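Local coordinates for protein DUF176 (Nitrosomonas europaea, PDB 2OMO) that is of unestablished function but probably acts as an oxidoreductase of the antibiotic biosynthesis monooxygenase family, at residues A30-D35 against T70-Y75. Numbering follows the deposited sequence.
Sequences ASVKTD and TRFVLY
Antiparallel strand pairing joins Ala30 and Ser31 of strand 24-31 to Phe72 and Arg71, at the start of strand 71-78, the two inner strands of the four-stranded sheet. Ala30 and Phe72 form the hydrogen-bonded pair: Ala30 N to Phe72 O and Phe72 N to Ala30 O both measure 2.8 Å, with N-H...O angles of 175° and 172°. One further backbone bond, Val32 N to Thr70 O at 3.0 Å, follows the paired residues, and the same carbonyl oxygen receives a CA-H...O contact from Ser31 CA at 3.5 Å. This pairing belongs to the 2-3-1-4 sheet of a ferredoxin-like alpha+beta fold, as in other members of the family. On the face bearing Ala30 and Phe72, toward helix 37-51, Val32 CG2 approaches the Phe72 ring obliquely, 3.6 Å from CD2; Phe40 of that helix meets the same ring. The other face carries the non-hydrogen-bonded pair Ser31 and Arg71. A bend at chi2 (-46°) turns the Arg71 chain back over Ser31, whose OG lies 2.9 Å above the guanidinium plane, toward its rim. Although OG is 3.1 Å from Arg71 NH1, the angle is too poor for a hydrogen bond, and OG bonds to Glu106 instead. Thr70 CG2 packs 3.9 Å from Thr34 CA, while Thr70 OG1 is hydrogen-bonded to Asp68.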
loop_
_atom_site.group_PDB
_atom_site.type_symbol
_atom_site.label_atom_id
_atom_site.label_comp_id
_atom_site.label_asym_id
_atom_site.label_seq_id
_atom_site.Cartn_x
_atom_site.Cartn_y
_atom_site.Cartn_z
ATOM N N ALA A 30 11.057 -4.293 2.499
ATOM C CA ALA A 30 12.403 -4.820 2.235
ATOM C C ALA A 30 13.463 -3.779 2.545
ATOM O O ALA A 30 13.389 -2.662 2.031
ATOM C CB ALA A 30 12.551 -5.275 0.795
ATOM N N SER A 31 14.437 -4.163 3.374
ATOM C CA SER A 31 15.620 -3.326 3.663
ATOM C C SER A 31 16.789 -4.010 2.941
ATOM O O SER A 31 17.066 -5.204 3.145
ATOM C CB SER A 31 15.912 -3.192 5.171
ATOM O OG SER A 31 14.797 -2.611 5.838
ATOM N N VAL A 32 17.422 -3.249 2.071
ATOM C CA VAL A 32 18.393 -3.749 1.123
ATOM C C VAL A 32 19.773 -3.258 1.559
ATOM O O VAL A 32 19.895 -2.166 2.105
ATOM C CB VAL A 32 18.051 -3.234 -0.338
ATOM C CG1 VAL A 32 19.116 -3.621 -1.342
ATOM C CG2 VAL A 32 16.686 -3.753 -0.799
ATOM N N LYS A 33 20.799 -4.084 1.322
ATOM C CA LYS A 33 22.195 -3.696 1.538
ATOM C C LYS A 33 22.513 -2.442 0.734
ATOM O O LYS A 33 22.101 -2.285 -0.386
ATOM C CB LYS A 33 23.173 -4.835 1.210
ATOM C CG LYS A 33 23.058 -5.984 2.234
ATOM C CD LYS A 33 24.061 -7.106 1.955
ATOM C CE LYS A 33 23.798 -8.298 2.881
ATOM N NZ LYS A 33 24.517 -9.506 2.388
ATOM N N THR A 34 23.251 -1.544 1.363
ATOM C CA THR A 34 23.512 -0.222 0.837
ATOM C C THR A 34 24.094 -0.242 -0.611
ATOM O O THR A 34 23.816 0.638 -1.444
ATOM C CB THR A 34 24.419 0.468 1.899
ATOM O OG1 THR A 34 24.244 1.890 1.886
ATOM C CG2 THR A 34 25.818 0.060 1.745
ATOM N N ASP A 35 24.867 -1.270 -0.948
ATOM C CA ASP A 35 25.479 -1.272 -2.266
ATOM C C ASP A 35 24.785 -2.217 -3.272
ATOM O O ASP A 35 25.400 -2.651 -4.272
ATOM C CB ASP A 35 26.970 -1.576 -2.140
ATOM C CG ASP A 35 27.248 -2.966 -1.573
ATOM O OD1 ASP A 35 26.373 -3.596 -0.918
ATOM O OD2 ASP A 35 28.391 -3.432 -1.788
ATOM N N THR A 70 17.447 2.761 0.683
ATOM C CA THR A 70 17.654 1.326 0.934
ATOM C C THR A 70 16.345 0.649 1.385
ATOM O O THR A 70 16.307 -0.563 1.573
ATOM C CB THR A 70 18.793 1.025 1.958
ATOM O OG1 THR A 70 18.414 1.535 3.247
ATOM C CG2 THR A 70 20.161 1.616 1.465
ATOM N N ARG A 71 15.288 1.444 1.554
ATOM C CA ARG A 71 14.035 0.933 2.061
ATOM C C ARG A 71 13.026 0.869 0.949
ATOM O O ARG A 71 12.747 1.882 0.290
ATOM C CB ARG A 71 13.511 1.741 3.252
ATOM C CG ARG A 71 14.545 1.918 4.387
ATOM C CD ARG A 71 15.174 0.629 4.667
ATOM N NE ARG A 71 16.146 0.696 5.748
ATOM C CZ ARG A 71 15.820 0.432 6.999
ATOM N NH1 ARG A 71 14.564 0.123 7.268
ATOM N NH2 ARG A 71 16.730 0.476 7.967
ATOM N N PHE A 72 12.534 -0.342 0.709
ATOM C CA PHE A 72 11.528 -0.569 -0.351
ATOM C C PHE A 72 10.254 -1.183 0.166
ATOM O O PHE A 72 10.245 -1.898 1.191
ATOM C CB PHE A 72 12.092 -1.510 -1.444
ATOM C CG PHE A 72 13.268 -0.929 -2.180
ATOM C CD1 PHE A 72 13.069 -0.223 -3.375
ATOM C CD2 PHE A 72 14.573 -1.026 -1.646
ATOM C CE1 PHE A 72 14.196 0.346 -4.071
ATOM C CE2 PHE A 72 15.698 -0.477 -2.332
ATOM C CZ PHE A 72 15.488 0.216 -3.553
ATOM N N VAL A 73 9.188 -0.979 -0.594
ATOM C CA VAL A 73 7.891 -1.665 -0.328
ATOM C C VAL A 73 7.386 -2.278 -1.638
ATOM O O VAL A 73 7.421 -1.606 -2.695
ATOM C CB VAL A 73 6.832 -0.680 0.188
ATOM C CG1 VAL A 73 5.368 -1.258 0.017
ATOM C CG2 VAL A 73 7.122 -0.295 1.643
ATOM N N LEU A 74 6.969 -3.544 -1.591
ATOM C CA LEU A 74 6.171 -4.138 -2.657
ATOM C C LEU A 74 4.717 -4.196 -2.157
ATOM O O LEU A 74 4.417 -4.870 -1.179
ATOM C CB LEU A 74 6.632 -5.574 -3.000
ATOM C CG LEU A 74 8.100 -5.674 -3.507
ATOM C CD1 LEU A 74 9.119 -5.654 -2.346
ATOM C CD2 LEU A 74 8.356 -6.923 -4.428
ATOM N N TYR A 75 3.835 -3.511 -2.870
ATOM C CA TYR A 75 2.430 -3.442 -2.530
ATOM C C TYR A 75 1.693 -4.391 -3.478
ATOM O O TYR A 75 1.401 -4.049 -4.632
ATOM C CB TYR A 75 1.957 -1.991 -2.645
ATOM C CG TYR A 75 0.510 -1.752 -2.304
ATOM C CD1 TYR A 75 0.089 -1.621 -0.963
ATOM C CD2 TYR A 75 -0.434 -1.664 -3.297
ATOM C CE1 TYR A 75 -1.246 -1.409 -0.656
ATOM C CE2 TYR A 75 -1.790 -1.459 -3.001
ATOM C CZ TYR A 75 -2.185 -1.337 -1.660
ATOM O OH TYR A 75 -3.504 -1.094 -1.300
#